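Local structure of enoyl-CoA hydratase (Bacillus halodurans, 3LKE) at residues 231-234 with 235-239; 136-140 with 141-145; 240-244 with 245-249; 90-93 with 94-98; 68-71 with 72-75. The protein probably acts as an enoyl-CoA hydratase of the crotonase family, adding water across the double bond of enoyl-CoA thioesters. All coordinates share one frame; numbering follows the deposited sequence.

Interaction 1: residues 231-234 with 235-239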
# COMPACT_ATOMS: atom_id res chain seq x y z
N LEU A 231 3.53 -9.50 -15.78
CA LEU A 231 3.12 -9.39 -17.19
C LEU A 231 3.17 -10.77 -17.85
O LEU A 231 2.30 -11.13 -18.64
CB LEU A 231 4.01 -8.39 -17.93
CG LEU A 231 3.77 -6.93 -17.52
CD1 LEU A 231 4.83 -5.98 -18.06
CD2 LEU A 231 2.38 -6.51 -17.98
N GLU A 232 4.19 -11.54 -17.49
CA GLU A 232 4.34 -12.89 -18.04
C GLU A 232 3.16 -13.76 -17.62
O GLU A 232 2.56 -14.46 -18.43
CB GLU A 232 5.67 -13.51 -17.60
CG GLU A 232 6.89 -12.84 -18.20
CD GLU A 232 8.19 -13.24 -17.52
OE1 GLU A 232 9.27 -12.84 -18.01
OE2 GLU A 232 8.13 -13.94 -16.48
N GLN A 233 2.81 -13.69 -16.33
CA GLN A 233 1.68 -14.43 -15.82
C GLN A 233 0.36 -14.00 -16.44
O GLN A 233 -0.48 -14.84 -16.76
CB GLN A 233 1.63 -14.31 -14.29
CG GLN A 233 2.74 -15.06 -13.59
CD GLN A 233 2.76 -16.54 -13.98
OE1 GLN A 233 1.71 -17.19 -14.03
NE2 GLN A 233 3.95 -17.06 -14.27
N GLU A 234 0.16 -12.70 -16.62
CA GLU A 234 -1.06 -12.23 -17.26
C GLU A 234 -1.17 -12.85 -18.65
O GLU A 234 -2.25 -13.23 -19.09
CB GLU A 234 -1.04 -10.70 -17.40
CG GLU A 234 -1.16 -9.95 -16.06
CD GLU A 234 -1.15 -8.45 -16.27
OE1 GLU A 234 -0.73 -8.01 -17.37
OE2 GLU A 234 -1.56 -7.71 -15.34
N THR A 235 -0.03 -12.91 -19.34
CA THR A 235 0.02 -13.48 -20.68
C THR A 235 -0.48 -14.92 -20.66
O THR A 235 -1.39 -15.29 -21.41
CB THR A 235 1.44 -13.41 -21.25
OG1 THR A 235 1.85 -12.04 -21.33
CG2 THR A 235 1.51 -14.05 -22.65
N GLU A 236 0.07 -15.73 -19.76
CA GLU A 236 -0.30 -17.14 -19.71
C GLU A 236 -1.76 -17.33 -19.35
O GLU A 236 -2.43 -18.20 -19.92
CB GLU A 236 0.61 -17.92 -18.75
CG GLU A 236 2.07 -17.90 -19.16
CD GLU A 236 2.31 -18.48 -20.55
OE1 GLU A 236 1.58 -19.42 -20.95
OE2 GLU A 236 3.22 -18.00 -21.25
N GLU A 237 -2.27 -16.53 -18.42
CA GLU A 237 -3.67 -16.67 -18.00
C GLU A 237 -4.62 -16.27 -19.11
O GLU A 237 -5.65 -16.90 -19.31
CB GLU A 237 -3.98 -15.84 -16.74
CG GLU A 237 -3.20 -16.24 -15.49
CD GLU A 237 -3.51 -17.66 -14.99
OE1 GLU A 237 -4.61 -18.19 -15.27
OE2 GLU A 237 -2.64 -18.23 -14.30
N LEU A 238 -4.29 -15.20 -19.83
CA LEU A 238 -5.18 -14.73 -20.89
C LEU A 238 -5.18 -15.71 -22.06
O LEU A 238 -6.22 -15.96 -22.66
CB LEU A 238 -4.76 -13.34 -21.37
CG LEU A 238 -5.82 -12.63 -22.22
CD1 LEU A 238 -7.09 -12.42 -21.42
CD2 LEU A 238 -5.30 -11.30 -22.77
N VAL A 239 -4.02 -16.26 -22.38
CA VAL A 239 -3.90 -17.19 -23.50
C VAL A 239 -4.71 -18.44 -23.21
O VAL A 239 -5.37 -18.99 -24.10
CB VAL A 239 -2.44 -17.58 -23.77
CG1 VAL A 239 -2.37 -18.83 -24.68
CG2 VAL A 239 -1.69 -16.41 -24.40
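Helix 223-241 of this crotonase-like chain carries a threonine whose hydroxyl bonds to the backbone one turn earlier, where Thr235 meets Leu231. The carbonyl oxygen of Leu231 takes two bonds from that one residue. Thr235 N donates to Leu231 O at 3.0 Å, the ordinary helical bond. Thr235 OG1 donates to the same Leu231 O at 2.9 Å. The two donors come from opposite faces of the carbonyl plane, and the hydroxyl is tilted 30° from it. The torsion explains the reach. OG1 sits anti to the threonine's own carbonyl carbon, chi1 -61°, and is thereby turned back toward the preceding turn. OG1 also has a weak hydrogen bond with Asn91 ND2 of helix 81-98.

This is the usual way a threonine satisfies its hydroxyl inside an alpha-helix. The regular bonds continue with Glu236 N to Glu232 O at 3.1 Å and Glu237 N to Gln233 O at 3.0 Å. Leu238 N to Glu234 O follows at 2.9 Å.

Glu236 and Glu237 lean on this backbone but form their salt bridges elsewhere. Glu237 CG rests 3.3 Å from Gln233 O, and its OE2 forms a salt bridge with Lys217 NZ of the second subunit. Glu236 CG is 3.6 Å from Glu232 O, and its OE2 forms a salt bridge with Arg84 NH1. Buried Glu234 is held by hydrogen bonds instead: OE2 to Ser150 OG and OE1 to Gly148 N. Leu238 CB lies 3.4 Å from Glu234 O, and its side chain packs on Ile143 and Asp146.

Interaction 2: residues 136-140 with 141-145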
# COMPACT_ATOMS: atom_id res chain seq x y z
N GLU A 136 -13.51 -0.58 -17.32
CA GLU A 136 -12.79 -1.83 -17.12
C GLU A 136 -13.82 -2.93 -17.28
O GLU A 136 -14.65 -3.13 -16.39
CB GLU A 136 -12.20 -1.88 -15.71
CG GLU A 136 -11.36 -0.66 -15.37
CD GLU A 136 -9.99 -0.72 -16.00
OE1 GLU A 136 -9.68 -1.71 -16.69
OE2 GLU A 136 -9.20 0.23 -15.79
N ASN A 137 -13.80 -3.63 -18.40
CA ASN A 137 -14.92 -4.48 -18.75
C ASN A 137 -14.58 -5.96 -18.80
O ASN A 137 -15.30 -6.75 -19.42
CB ASN A 137 -15.52 -4.05 -20.09
CG ASN A 137 -16.99 -4.40 -20.21
OD1 ASN A 137 -17.72 -4.41 -19.22
ND2 ASN A 137 -17.43 -4.67 -21.43
N PHE A 138 -13.49 -6.33 -18.15
CA PHE A 138 -13.01 -7.71 -18.17
C PHE A 138 -14.05 -8.71 -17.66
O PHE A 138 -14.15 -9.82 -18.19
CB PHE A 138 -11.74 -7.86 -17.32
CG PHE A 138 -10.62 -6.94 -17.71
CD1 PHE A 138 -9.82 -7.22 -18.81
CD2 PHE A 138 -10.35 -5.80 -16.95
CE1 PHE A 138 -8.79 -6.38 -19.16
CE2 PHE A 138 -9.31 -4.94 -17.31
CZ PHE A 138 -8.53 -5.24 -18.41
N HIS A 139 -14.81 -8.33 -16.63
CA HIS A 139 -15.75 -9.26 -15.97
C HIS A 139 -16.81 -9.78 -16.96
O HIS A 139 -17.04 -10.98 -17.07
CB HIS A 139 -16.42 -8.57 -14.78
CG HIS A 139 -17.31 -9.47 -13.97
ND1 HIS A 139 -16.82 -10.50 -13.19
CD2 HIS A 139 -18.65 -9.46 -13.78
CE1 HIS A 139 -17.83 -11.09 -12.57
NE2 HIS A 139 -18.95 -10.48 -12.91
N LYS A 140 -17.44 -8.86 -17.67
CA LYS A 140 -18.46 -9.24 -18.64
C LYS A 140 -17.85 -9.94 -19.85
O LYS A 140 -18.49 -10.80 -20.46
CB LYS A 140 -19.29 -8.02 -19.07
CG LYS A 140 -20.11 -7.40 -17.93
CD LYS A 140 -20.85 -6.15 -18.40
CE LYS A 140 -21.65 -5.53 -17.25
NZ LYS A 140 -20.78 -5.00 -16.16
N MET A 141 -16.61 -9.59 -20.18
CA MET A 141 -15.91 -10.21 -21.33
C MET A 141 -15.50 -11.66 -21.01
O MET A 141 -15.28 -12.47 -21.91
CB MET A 141 -14.68 -9.37 -21.75
CG MET A 141 -14.96 -7.90 -22.12
SD MET A 141 -13.45 -6.87 -22.27
CE MET A 141 -12.72 -7.65 -23.69
N GLY A 142 -15.40 -11.99 -19.73
CA GLY A 142 -14.96 -13.31 -19.34
C GLY A 142 -13.46 -13.50 -19.49
O GLY A 142 -12.98 -14.62 -19.65
N ILE A 143 -12.71 -12.40 -19.43
CA ILE A 143 -11.26 -12.50 -19.46
C ILE A 143 -10.60 -11.95 -18.19
O ILE A 143 -11.25 -11.31 -17.37
CB ILE A 143 -10.67 -11.81 -20.68
CG1 ILE A 143 -11.01 -10.32 -20.66
CG2 ILE A 143 -11.20 -12.48 -21.96
CD1 ILE A 143 -10.18 -9.52 -21.64
N SER A 144 -9.30 -12.23 -18.05
CA SER A 144 -8.53 -11.73 -16.90
C SER A 144 -7.87 -10.41 -17.28
O SER A 144 -7.74 -10.09 -18.46
CB SER A 144 -7.47 -12.75 -16.50
OG SER A 144 -6.83 -13.29 -17.65
N PRO A 145 -7.45 -9.63 -16.27
CA PRO A 145 -6.86 -8.33 -16.60
C PRO A 145 -5.48 -8.52 -17.20
O PRO A 145 -4.73 -9.41 -16.76
CB PRO A 145 -6.72 -7.64 -15.24
CG PRO A 145 -7.54 -8.47 -14.28
CD PRO A 145 -7.55 -9.85 -14.82
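Phe138 and Ile143 are joined across the Schellman motif that ends the short helix 138-141. Gly142, with positive phi (77°), is the C-prime residue. Ile143 N bonds to Phe138 O at 3.2 Å, and Gly142 N bonds to His139 O at 3.3 Å. The second donor stands well above the carbonyl plane, 71° out of it.

The tight side is centred on the Phe138 ring. The chain doubles back after the glycine and lays Pro145 over one ring face. Pro145 CA makes a CH-pi contact 3.8 Å from the Phe138 ring centroid, almost on the ring normal. Ile143 comes to the ring edge instead, with its CG1 in the ring plane. Its CG1 lies between its own N and carbonyl carbon, chi1 62°, a rotation that brings the ethyl branch to Phe138. Buried Met141 is also close-packed. Its CG comes to 3.0 Å from Asn137 O, with SD next at 3.4 Å from that oxygen. Met141 N donates to the same Asn137 O at 3.2 Å.

The looser side is the outward ends of partly exposed Asn137, His139 and Lys140. His139 NE2 bonds to Ala203 O of the second subunit, and Lys140 NZ makes a weak bond to Glu168 O.

Interaction 3: residues 240-244 with 245-249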
# COMPACT_ATOMS: atom_id res chain seq x y z
N ALA A 240 -4.67 -18.88 -21.96
CA ALA A 240 -5.40 -20.06 -21.53
C ALA A 240 -6.91 -19.81 -21.63
O ALA A 240 -7.67 -20.69 -22.00
CB ALA A 240 -5.00 -20.46 -20.11
N LEU A 241 -7.35 -18.60 -21.29
CA LEU A 241 -8.77 -18.30 -21.35
C LEU A 241 -9.27 -18.17 -22.80
O LEU A 241 -10.42 -18.49 -23.10
CB LEU A 241 -9.08 -17.02 -20.56
CG LEU A 241 -9.13 -17.18 -19.04
CD1 LEU A 241 -9.02 -15.81 -18.36
CD2 LEU A 241 -10.41 -17.90 -18.61
N PHE A 242 -8.41 -17.68 -23.69
CA PHE A 242 -8.81 -17.48 -25.08
C PHE A 242 -8.94 -18.81 -25.85
O PHE A 242 -9.37 -18.83 -27.00
CB PHE A 242 -7.85 -16.53 -25.80
CG PHE A 242 -8.32 -15.11 -25.79
CD1 PHE A 242 -8.35 -14.38 -24.61
CD2 PHE A 242 -8.74 -14.49 -26.96
CE1 PHE A 242 -8.78 -13.08 -24.59
CE2 PHE A 242 -9.18 -13.18 -26.96
CZ PHE A 242 -9.20 -12.47 -25.77
N LYS A 243 -8.58 -19.90 -25.18
CA LYS A 243 -8.73 -21.24 -25.76
C LYS A 243 -10.07 -21.84 -25.37
O LYS A 243 -10.45 -22.91 -25.86
CB LYS A 243 -7.61 -22.17 -25.27
CG LYS A 243 -6.22 -21.77 -25.72
CD LYS A 243 -5.21 -22.83 -25.31
CE LYS A 243 -3.79 -22.42 -25.71
NZ LYS A 243 -2.77 -23.40 -25.24
N GLN A 244 -10.78 -21.17 -24.46
CA GLN A 244 -12.05 -21.67 -23.96
C GLN A 244 -13.20 -21.07 -24.77
O GLN A 244 -13.21 -19.88 -25.05
CB GLN A 244 -12.19 -21.36 -22.46
CG GLN A 244 -11.10 -22.03 -21.62
CD GLN A 244 -11.07 -21.61 -20.15
OE1 GLN A 244 -12.11 -21.50 -19.49
NE2 GLN A 244 -9.87 -21.41 -19.63
N THR A 245 -14.16 -21.90 -25.16
CA THR A 245 -15.23 -21.46 -26.06
C THR A 245 -16.09 -20.33 -25.49
O THR A 245 -16.68 -19.56 -26.26
CB THR A 245 -16.15 -22.63 -26.47
OG1 THR A 245 -16.84 -23.13 -25.33
CG2 THR A 245 -15.33 -23.74 -27.10
N GLU A 246 -16.14 -20.21 -24.17
CA GLU A 246 -16.95 -19.16 -23.54
C GLU A 246 -16.49 -17.76 -23.95
O GLU A 246 -17.31 -16.84 -24.09
CB GLU A 246 -16.91 -19.30 -22.01
CG GLU A 246 -17.70 -18.22 -21.27
CD GLU A 246 -19.20 -18.37 -21.45
OE1 GLU A 246 -19.66 -19.45 -21.86
OE2 GLU A 246 -19.93 -17.40 -21.16
N ILE A 247 -15.18 -17.59 -24.11
CA ILE A 247 -14.60 -16.29 -24.43
C ILE A 247 -14.98 -15.90 -25.86
O ILE A 247 -15.40 -14.77 -26.12
CB ILE A 247 -13.07 -16.29 -24.25
CG1 ILE A 247 -12.68 -16.12 -22.77
CG2 ILE A 247 -12.43 -15.17 -25.04
CD1 ILE A 247 -13.25 -17.15 -21.81
N LYS A 248 -14.85 -16.84 -26.79
CA LYS A 248 -15.28 -16.59 -28.17
C LYS A 248 -16.76 -16.22 -28.18
O LYS A 248 -17.16 -15.23 -28.79
CB LYS A 248 -15.04 -17.82 -29.04
CG LYS A 248 -15.46 -17.68 -30.50
CD LYS A 248 -15.15 -18.97 -31.26
CE LYS A 248 -15.55 -18.89 -32.72
NZ LYS A 248 -14.73 -17.89 -33.47
N LYS A 249 -17.56 -17.01 -27.47
CA LYS A 249 -19.00 -16.77 -27.40
C LYS A 249 -19.29 -15.38 -26.85
O LYS A 249 -20.15 -14.67 -27.38
CB LYS A 249 -19.68 -17.84 -26.53
CG LYS A 249 -21.18 -17.69 -26.41
CD LYS A 249 -21.74 -18.57 -25.31
CE LYS A 249 -23.25 -18.67 -25.40
NZ LYS A 249 -23.89 -17.33 -25.57
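A type I beta turn, Leu241 to Gln244, links the end region of helix 223-241 to helix 245-253, and Ile247 packs back against it. Gln244 N bonds to Leu241 O at 3.0 Å and closes the turn. Ile247 N bonds to Gln244 O at 3.2 Å, which joins the first turn of the second helix to the last residue of the beta turn. That donor stands above the carbonyl plane, 45° out of it.

Ile247 is the side chain that bridges the joint. Its CG2 lies over the centre of the Phe242 ring, 4.0 Å from the centroid and almost exactly on the ring normal, a CH-pi contact. The other branch goes to the turn, where Ile247 CG1 is 3.3 Å from Leu241 O. The split follows from the torsion: CG2 is anti to the backbone N, whereas CG1, at chi1 -81°, lies beside it. Phe242 also packs on Leu71 and Ala75 of helix 68-76.

The Gln244 chain is extended beyond CG and reaches the second subunit, where OE1 bonds to Tyr208 OH. That tyrosine also packs on Ile247. At the other atom of its amide, Gln244 NE2 makes a weak bond to Ala240 O at 3.3 Å.

Interaction 4: residues 90-93 with 94-98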
# COMPACT_ATOMS: atom_id res chain seq x y z
N LEU A 90 2.81 -5.14 -26.50
CA LEU A 90 2.11 -4.24 -25.58
C LEU A 90 2.63 -4.36 -24.15
O LEU A 90 2.72 -3.37 -23.45
CB LEU A 90 0.60 -4.45 -25.65
CG LEU A 90 -0.06 -4.13 -26.99
CD1 LEU A 90 -1.55 -4.43 -26.95
CD2 LEU A 90 0.18 -2.68 -27.41
N ASN A 91 2.99 -5.57 -23.72
CA ASN A 91 3.62 -5.69 -22.39
C ASN A 91 4.94 -4.92 -22.35
O ASN A 91 5.27 -4.29 -21.35
CB ASN A 91 3.84 -7.14 -21.99
CG ASN A 91 2.56 -7.85 -21.64
OD1 ASN A 91 1.53 -7.22 -21.39
ND2 ASN A 91 2.61 -9.18 -21.62
N HIS A 92 5.70 -4.98 -23.43
CA HIS A 92 6.94 -4.21 -23.44
C HIS A 92 6.71 -2.71 -23.38
O HIS A 92 7.46 -2.00 -22.72
CB HIS A 92 7.85 -4.61 -24.61
CG HIS A 92 8.74 -5.76 -24.28
ND1 HIS A 92 9.85 -5.63 -23.48
CD2 HIS A 92 8.67 -7.07 -24.63
CE1 HIS A 92 10.43 -6.81 -23.35
NE2 HIS A 92 9.74 -7.70 -24.04
N CYS A 93 5.67 -2.21 -24.05
CA CYS A 93 5.31 -0.81 -23.90
C CYS A 93 5.10 -0.46 -22.42
O CYS A 93 5.63 0.52 -21.93
CB CYS A 93 4.04 -0.47 -24.67
SG CYS A 93 4.26 -0.51 -26.46
N VAL A 94 4.32 -1.28 -21.73
CA VAL A 94 4.05 -1.01 -20.30
C VAL A 94 5.34 -0.99 -19.47
O VAL A 94 5.56 -0.09 -18.65
CB VAL A 94 3.06 -2.05 -19.69
CG1 VAL A 94 2.96 -1.84 -18.18
CG2 VAL A 94 1.70 -1.94 -20.36
N LEU A 95 6.19 -1.99 -19.68
CA LEU A 95 7.40 -2.14 -18.89
C LEU A 95 8.38 -1.00 -19.18
O LEU A 95 8.99 -0.45 -18.27
CB LEU A 95 8.04 -3.51 -19.18
CG LEU A 95 9.17 -3.96 -18.25
CD1 LEU A 95 8.72 -3.89 -16.80
CD2 LEU A 95 9.61 -5.38 -18.64
N GLU A 96 8.48 -0.63 -20.45
CA GLU A 96 9.38 0.46 -20.89
C GLU A 96 8.94 1.85 -20.44
O GLU A 96 9.77 2.72 -20.20
CB GLU A 96 9.54 0.43 -22.41
CG GLU A 96 10.06 -0.89 -22.92
CD GLU A 96 11.54 -0.86 -23.22
OE1 GLU A 96 12.19 0.16 -22.91
OE2 GLU A 96 12.03 -1.88 -23.75
N ILE A 97 7.64 2.05 -20.30
CA ILE A 97 7.17 3.27 -19.66
C ILE A 97 7.56 3.23 -18.20
O ILE A 97 8.18 4.15 -17.69
CB ILE A 97 5.64 3.43 -19.78
CG1 ILE A 97 5.25 3.60 -21.25
CG2 ILE A 97 5.14 4.63 -18.96
CD1 ILE A 97 3.76 3.54 -21.49
N PHE A 98 7.20 2.13 -17.53
CA PHE A 98 7.45 2.00 -16.11
C PHE A 98 8.91 2.22 -15.74
O PHE A 98 9.21 2.84 -14.73
CB PHE A 98 7.02 0.62 -15.62
CG PHE A 98 7.02 0.49 -14.13
CD1 PHE A 98 5.99 1.02 -13.37
CD2 PHE A 98 8.05 -0.18 -13.48
CE1 PHE A 98 5.99 0.89 -11.99
CE2 PHE A 98 8.05 -0.31 -12.09
CZ PHE A 98 7.03 0.22 -11.35
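From Leu90 to Ile97 the backbone is regular alpha-helix, with Val94 N bonded to Leu90 O, Leu95 N to Asn91 O and Ile97 N to Cys93 O. The side chains of the second turn rest on carbonyl oxygens of the first. Val94 CG2 lies 3.6 Å from Leu90 O. That methyl is anti to the valine's carbonyl carbon, beside its N, and thus hangs back along the helix. Ile97 repeats the pattern with a longer branch. Its CG1, at chi1 -65°, comes to 3.2 Å from Cys93 O, and the CD1 beyond it stays close, 3.6 Å from Cys93 O. Leu95 touches the turn before through its CB, 3.6 Å from Asn91 O.

This is the C-terminal half of helix 81-98, which in this crotonase-like fold lies between helices 30-45 and 223-241. Cys93 and Ile97 pack on helix 30-45 through Leu37 and Ile40. Leu95 and Asn91 touch Leu227 and Leu231 of helix 223-241. Val94 and Ile97 also meet loop residues, Met119 and Ala122.

The polar pair is His92 and Glu96. Glu96 OE2 is 4.3 Å from His92 ND1, and the two atoms are not in contact. Glu96 OE2 is committed to a salt bridge with Arg41 NE. The His92 ring meets His88 edge-to-face.

Interaction 5: residues 68-71 with 72-75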
# COMPACT_ATOMS: atom_id res chain seq x y z
N LEU A 68 -12.75 -5.00 -29.55
CA LEU A 68 -13.52 -6.24 -29.45
C LEU A 68 -13.32 -7.12 -30.68
O LEU A 68 -13.00 -8.30 -30.56
CB LEU A 68 -15.01 -5.91 -29.31
CG LEU A 68 -15.68 -6.11 -27.95
CD1 LEU A 68 -14.69 -6.01 -26.79
CD2 LEU A 68 -16.84 -5.14 -27.78
N GLU A 69 -13.50 -6.53 -31.85
CA GLU A 69 -13.38 -7.27 -33.11
C GLU A 69 -12.02 -7.94 -33.24
O GLU A 69 -11.92 -9.07 -33.74
CB GLU A 69 -13.63 -6.34 -34.31
CG GLU A 69 -15.03 -5.73 -34.35
CD GLU A 69 -15.26 -4.69 -33.26
OE1 GLU A 69 -14.27 -4.11 -32.76
OE2 GLU A 69 -16.43 -4.45 -32.91
N ASP A 70 -10.98 -7.25 -32.80
CA ASP A 70 -9.64 -7.82 -32.85
C ASP A 70 -9.49 -8.95 -31.82
O ASP A 70 -8.90 -9.99 -32.12
CB ASP A 70 -8.58 -6.73 -32.63
CG ASP A 70 -8.48 -5.78 -33.81
OD1 ASP A 70 -8.69 -6.25 -34.95
OD2 ASP A 70 -8.20 -4.58 -33.60
N LEU A 71 -10.03 -8.75 -30.63
CA LEU A 71 -10.03 -9.81 -29.62
C LEU A 71 -10.80 -11.02 -30.13
O LEU A 71 -10.39 -12.16 -29.92
CB LEU A 71 -10.62 -9.32 -28.30
CG LEU A 71 -9.86 -8.17 -27.63
CD1 LEU A 71 -10.71 -7.54 -26.55
CD2 LEU A 71 -8.51 -8.64 -27.08
N LEU A 72 -11.92 -10.78 -30.81
CA LEU A 72 -12.71 -11.86 -31.39
C LEU A 72 -11.89 -12.66 -32.39
O LEU A 72 -12.01 -13.89 -32.46
CB LEU A 72 -13.97 -11.31 -32.06
CG LEU A 72 -14.88 -12.34 -32.72
CD1 LEU A 72 -15.14 -13.53 -31.79
CD2 LEU A 72 -16.19 -11.68 -33.14
N ILE A 73 -11.04 -11.98 -33.16
CA ILE A 73 -10.14 -12.65 -34.08
C ILE A 73 -9.18 -13.59 -33.34
O ILE A 73 -9.02 -14.75 -33.71
CB ILE A 73 -9.36 -11.64 -34.95
CG1 ILE A 73 -10.30 -11.01 -35.98
CG2 ILE A 73 -8.18 -12.31 -35.63
CD1 ILE A 73 -9.77 -9.75 -36.61
N CYS A 74 -8.57 -13.08 -32.27
CA CYS A 74 -7.68 -13.90 -31.45
C CYS A 74 -8.38 -15.10 -30.82
O CYS A 74 -7.77 -16.15 -30.66
CB CYS A 74 -7.03 -13.05 -30.36
SG CYS A 74 -5.80 -11.89 -30.96
N ALA A 75 -9.65 -14.95 -30.46
CA ALA A 75 -10.39 -16.07 -29.89
C ALA A 75 -10.69 -17.10 -30.97
O ALA A 75 -10.84 -18.29 -30.68
CB ALA A 75 -11.68 -15.60 -29.25
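Asp70 and Ile73 lie side by side on helix 68-76, pointing the same way. Ile73 CD1 comes to 4.0 Å from Asp70 OD1, a loose contact of a methyl with a carboxylate. The same isoleucine sits closer to the backbone. Its CG1 is 3.4 Å from Glu69 O, because chi1 of -72° places that branch beside its own N and over the preceding turn. Leu72 meets the first turn through CB, 3.5 Å from Leu68 O, while the end of its side chain leads away. Cys74 SG lies 3.8 Å from Asp70 O.

Behind these side chains runs the helical backbone. Leu72 N bonds to Leu68 O at 2.7 Å, nearly straight on to the carbonyl, with a C=O...N angle of 166°. Ile73 N approaches Glu69 O at a more bent angle, 144°. Ala75 N bonds to Leu71 O at 2.9 Å.

Further out, Asp70 OD2 forms a salt bridge with Lys24 NZ, which ties the carboxylate to a part of the chain well before the helix. Leu68 and Leu71 face Met141 of helix 138-141. Leu71, Cys74 and Ala75 touch Phe242, and Leu71 and Ala75 also pack on Leu251 of helix 245-253. Ile73 and Glu69, in contrast, are exposed. The arrangement is that of a short helix at the surface of this crotonase-like chain, with one side packed against Phe242, helix 245-253 and Met141 of helix 138-141.

Interaction 4 lies nearest the middle of the chain, its centre about 9 Å from the centre of the chain. Interaction 2 is a buried contact, interactions 1, 3 and 4 are partly buried, and interaction 5 is at the surface. Interactions 1 and 3 share helix 223-241. Interaction 1 touches interaction 4 through Thr235 and Asn91, and interaction 2 through Leu238 and Ile143. Phe242 of interaction 3 reaches both Ile143 and Leu71, so interactions 2, 3 and 5 pack together. Interactions 1, 4 and 5 are regular helix turns. Interaction 2 is a helix end and interaction 3 a turn joining two helices; each carries a CH-pi contact. Interactions 1, 2 and 3 also meet the second subunit.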